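Local coordinates for nitrite reductase (Hyphomicrobium denitrificans, PDB 2DV6), which probably catalyses the one-electron reduction of nitrite to nitric oxide in denitrification, using copper centres and electrons from cytochrome c, at residues D78-Q83 and N111-I116. Residues are numbered along the deposited sequence; the frame is centred on the assembly and turned at random.
With CU (copper (II) ion), chain I.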
ATOM      1  N   ASP A  78     -18.399  -9.095  20.242  1.00 22.63           N
ATOM      2  CA  ASP A  78     -18.988 -10.419  20.117  1.00 23.19           C
ATOM      3  C   ASP A  78     -20.238 -10.328  19.239  1.00 23.95           C
ATOM      4  O   ASP A  78     -20.477  -9.277  18.614  1.00 24.46           O
ATOM      5  CB  ASP A  78     -19.250 -11.105  21.485  1.00 21.40           C
ATOM      6  CG  ASP A  78     -20.241 -10.350  22.381  1.00 23.40           C
ATOM      7  OD1 ASP A  78     -20.349 -10.740  23.590  1.00 22.46           O
ATOM      8  OD2 ASP A  78     -20.939  -9.411  21.909  1.00 22.41           O
ATOM      9  N   VAL A  79     -20.990 -11.432  19.172  1.00 24.72           N
ATOM     10  CA  VAL A  79     -22.328 -11.469  18.624  1.00 26.27           C
ATOM     11  C   VAL A  79     -23.173 -12.228  19.642  1.00 27.01           C
ATOM     12  O   VAL A  79     -22.800 -13.322  20.067  1.00 27.23           O
ATOM     13  CB  VAL A  79     -22.455 -12.322  17.342  1.00 27.14           C
ATOM     14  CG1 VAL A  79     -23.857 -12.136  16.731  1.00 28.65           C
ATOM     15  CG2 VAL A  79     -21.427 -11.982  16.348  1.00 28.09           C
ATOM     16  N   VAL A  80     -24.314 -11.655  20.008  1.00 27.07           N
ATOM     17  CA  VAL A  80     -25.257 -12.314  20.894  1.00 27.37           C
ATOM     18  C   VAL A  80     -26.554 -12.473  20.127  1.00 28.48           C
ATOM     19  O   VAL A  80     -26.997 -11.536  19.473  1.00 27.95           O
ATOM     20  CB  VAL A  80     -25.464 -11.499  22.211  1.00 26.89           C
ATOM     21  CG1 VAL A  80     -26.533 -12.150  23.135  1.00 24.61           C
ATOM     22  CG2 VAL A  80     -24.149 -11.341  22.939  1.00 24.93           C
ATOM     23  N   VAL A  81     -27.144 -13.669  20.165  1.00 30.39           N
ATOM     24  CA  VAL A  81     -28.443 -13.843  19.509  1.00 33.10           C
ATOM     25  C   VAL A  81     -29.544 -13.762  20.547  1.00 36.33           C
ATOM     26  O   VAL A  81     -29.653 -14.604  21.458  1.00 35.31           O
ATOM     27  CB  VAL A  81     -28.568 -15.083  18.605  1.00 32.15           C
ATOM     28  CG1 VAL A  81     -29.992 -15.119  17.952  1.00 31.63           C
ATOM     29  CG2 VAL A  81     -27.499 -15.047  17.544  1.00 28.86           C
ATOM     30  N   ASP A  82     -30.349 -12.714  20.366  1.00 40.34           N
ATOM     31  CA  ASP A  82     -31.254 -12.235  21.394  1.00 44.44           C
ATOM     32  C   ASP A  82     -32.119 -13.290  22.117  1.00 46.32           C
ATOM     33  O   ASP A  82     -32.125 -13.326  23.367  1.00 48.43           O
ATOM     34  CB  ASP A  82     -32.132 -11.097  20.890  1.00 45.78           C
ATOM     35  CG  ASP A  82     -32.882 -10.416  22.022  1.00 47.51           C
ATOM     36  OD1 ASP A  82     -32.395 -10.470  23.188  1.00 48.33           O
ATOM     37  OD2 ASP A  82     -33.961  -9.854  21.743  1.00 49.03           O
ATOM     38  N   GLN A  83     -32.849 -14.146  21.420  1.00 46.12           N
ATOM     39  CA  GLN A  83     -33.691 -15.007  22.275  1.00 46.72           C
ATOM     40  C   GLN A  83     -33.226 -16.458  22.410  1.00 45.24           C
ATOM     41  O   GLN A  83     -33.737 -17.193  23.236  1.00 46.03           O
ATOM     42  CB  GLN A  83     -35.189 -14.849  21.941  1.00 49.02           C
ATOM     43  CG  GLN A  83     -35.506 -13.425  21.455  1.00 53.08           C
ATOM     44  CD  GLN A  83     -36.900 -12.954  21.789  1.00 56.02           C
ATOM     45  OE1 GLN A  83     -37.738 -12.774  20.889  1.00 57.66           O
ATOM     46  NE2 GLN A  83     -37.161 -12.721  23.091  1.00 56.92           N
ATOM     47  N   ASN A 111     -33.078 -10.332  17.029  1.00 31.58           N
ATOM     48  CA  ASN A 111     -31.923  -9.462  16.874  1.00 31.80           C
ATOM     49  C   ASN A 111     -30.611 -10.210  17.159  1.00 30.23           C
ATOM     50  O   ASN A 111     -30.568 -11.071  18.021  1.00 29.84           O
ATOM     51  CB  ASN A 111     -32.025  -8.255  17.803  1.00 33.85           C
ATOM     52  CG  ASN A 111     -33.184  -7.338  17.449  1.00 37.46           C
ATOM     53  OD1 ASN A 111     -33.878  -6.856  18.330  1.00 40.66           O
ATOM     54  ND2 ASN A 111     -33.407  -7.103  16.160  1.00 38.01           N
ATOM     55  N   TYR A 112     -29.553  -9.883  16.428  1.00 27.49           N
ATOM     56  CA  TYR A 112     -28.213 -10.257  16.872  1.00 25.63           C
ATOM     57  C   TYR A 112     -27.505  -8.941  17.126  1.00 24.91           C
ATOM     58  O   TYR A 112     -27.795  -7.964  16.461  1.00 24.30           O
ATOM     59  CB  TYR A 112     -27.481 -11.145  15.857  1.00 24.03           C
ATOM     60  CG  TYR A 112     -27.150 -10.528  14.491  1.00 23.29           C
ATOM     61  CD1 TYR A 112     -27.975 -10.745  13.387  1.00 22.86           C
ATOM     62  CD2 TYR A 112     -25.984  -9.761  14.305  1.00 23.29           C
ATOM     63  CE1 TYR A 112     -27.661 -10.212  12.104  1.00 22.22           C
ATOM     64  CE2 TYR A 112     -25.663  -9.190  13.036  1.00 23.23           C
ATOM     65  CZ  TYR A 112     -26.495  -9.451  11.938  1.00 22.68           C
ATOM     66  OH  TYR A 112     -26.171  -8.915  10.709  1.00 23.35           O
ATOM     67  N   TYR A 113     -26.603  -8.883  18.104  1.00 25.14           N
ATOM     68  CA  TYR A 113     -26.005  -7.581  18.443  1.00 25.23           C
ATOM     69  C   TYR A 113     -24.688  -7.804  19.186  1.00 25.65           C
ATOM     70  O   TYR A 113     -24.409  -8.917  19.661  1.00 25.99           O
ATOM     71  CB  TYR A 113     -26.973  -6.739  19.300  1.00 24.80           C
ATOM     72  CG  TYR A 113     -27.281  -7.409  20.631  1.00 26.05           C
ATOM     73  CD1 TYR A 113     -26.475  -7.183  21.758  1.00 26.59           C
ATOM     74  CD2 TYR A 113     -28.352  -8.288  20.756  1.00 26.57           C
ATOM     75  CE1 TYR A 113     -26.731  -7.838  22.978  1.00 26.92           C
ATOM     76  CE2 TYR A 113     -28.626  -8.933  21.978  1.00 27.61           C
ATOM     77  CZ  TYR A 113     -27.808  -8.712  23.060  1.00 26.53           C
ATOM     78  OH  TYR A 113     -28.080  -9.342  24.236  1.00 28.69           O
ATOM     79  N   CYS A 114     -23.888  -6.742  19.285  1.00 24.52           N
ATOM     80  CA  CYS A 114     -22.649  -6.797  20.036  1.00 23.82           C
ATOM     81  C   CYS A 114     -22.906  -6.311  21.459  1.00 24.33           C
ATOM     82  O   CYS A 114     -23.558  -5.279  21.642  1.00 23.93           O
ATOM     83  CB  CYS A 114     -21.553  -5.959  19.368  1.00 21.70           C
ATOM     84  SG  CYS A 114     -20.040  -6.025  20.305  1.00 21.62           S
ATOM     85  N   SER A 115     -22.382  -7.048  22.445  1.00 24.00           N
ATOM     86  CA  SER A 115     -22.701  -6.799  23.850  1.00 24.42           C
ATOM     87  C   SER A 115     -21.642  -5.937  24.509  1.00 24.26           C
ATOM     88  O   SER A 115     -21.771  -5.608  25.669  1.00 24.61           O
ATOM     89  CB  SER A 115     -22.796  -8.118  24.621  1.00 23.09           C
ATOM     90  OG  SER A 115     -21.498  -8.677  24.775  1.00 24.94           O
ATOM     91  N   ILE A 116     -20.572  -5.614  23.792  1.00 24.39           N
ATOM     92  CA  ILE A 116     -19.566  -4.680  24.300  1.00 23.53           C
ATOM     93  C   ILE A 116     -20.197  -3.289  24.537  1.00 23.85           C
ATOM     94  O   ILE A 116     -21.024  -2.800  23.718  1.00 23.97           O
ATOM     95  CB  ILE A 116     -18.325  -4.664  23.360  1.00 24.25           C
ATOM     96  CG1 ILE A 116     -17.764  -6.090  23.181  1.00 23.88           C
ATOM     97  CG2 ILE A 116     -17.258  -3.672  23.827  1.00 24.18           C
ATOM     98  CD1 ILE A 116     -17.545  -6.885  24.520  1.00 23.76           C
TER
HETATM   99 CU    CU I 502     -18.636  -4.712  19.220  1.00 25.10          CU
HETATM  100  O   HOH W   1     -34.977 -10.408  19.450  1.00 35.20           O
HETATM  101  O   HOH W   2     -30.178 -10.790  24.356  1.00 38.27           O
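Asp78 grips Ser115 through both carboxylate oxygens. Asp78 OD2 takes the backbone N-H of Ser115, 2.8 Å from Ser115 N, using its syn lone pair in a nearly straight bond, while Asp78 OD1 accepts the hydroxyl of Ser115, 2.6 Å from Ser115 OG, also on the syn side but 19° out of the carboxylate plane. With CG lying between backbone N and carbonyl carbon (chi1 62°), the carboxylate is swung over to segment 111-116. Arg87 forms a salt bridge to OD1, giving this buried charge a partner; an asparagine in place of Asp78 would probably leave Arg87 without its countercharge and one of the two Ser115 donors without an acceptor. The backbone N-H of Asp78 is given to Cys114 SG, 3.5 Å from Asp78 N. Cys114 SG binds copper at 2.2 Å and also receives the N-H of Ile116, making two N-H...S hydrogen bonds, of the kind expected to steady a cupredoxin thiolate and modulate its charge. His77, His119 and Met124 complete this type 1 site, and the antiparallel pairing of strands 80-81 and 108-113, within one sheet of the cupredoxin sandwich, leads from both strands toward the metal. Val80 and Tyr113 form a hydrogen-bonded pair, with Val80 N 2.8 Å from Tyr113 O. Along the Val80 side chain, CB lies over one face of the Tyr113 ring, 4.0 Å from its centroid in a CH-pi contact; CG1 continues to the phenol end, 3.4 Å from Tyr113 OH; CG2 turns to Ser115 CB. A compact branched residue can thus serve ring and serine together. Tyr113 OH meets, in the plane of the ring, a water that donates to Asp82 OD1, a polar end suited to the partly exposed Tyr113. On the face that carries Tyr112, Val79 CG1 packs against Tyr112 CB at 3.9 Å, and Tyr112 OH is hydrogen-bonded to Pro55 O, so a tyrosine suits this buried place, its ring apolar and its hydroxyl paired.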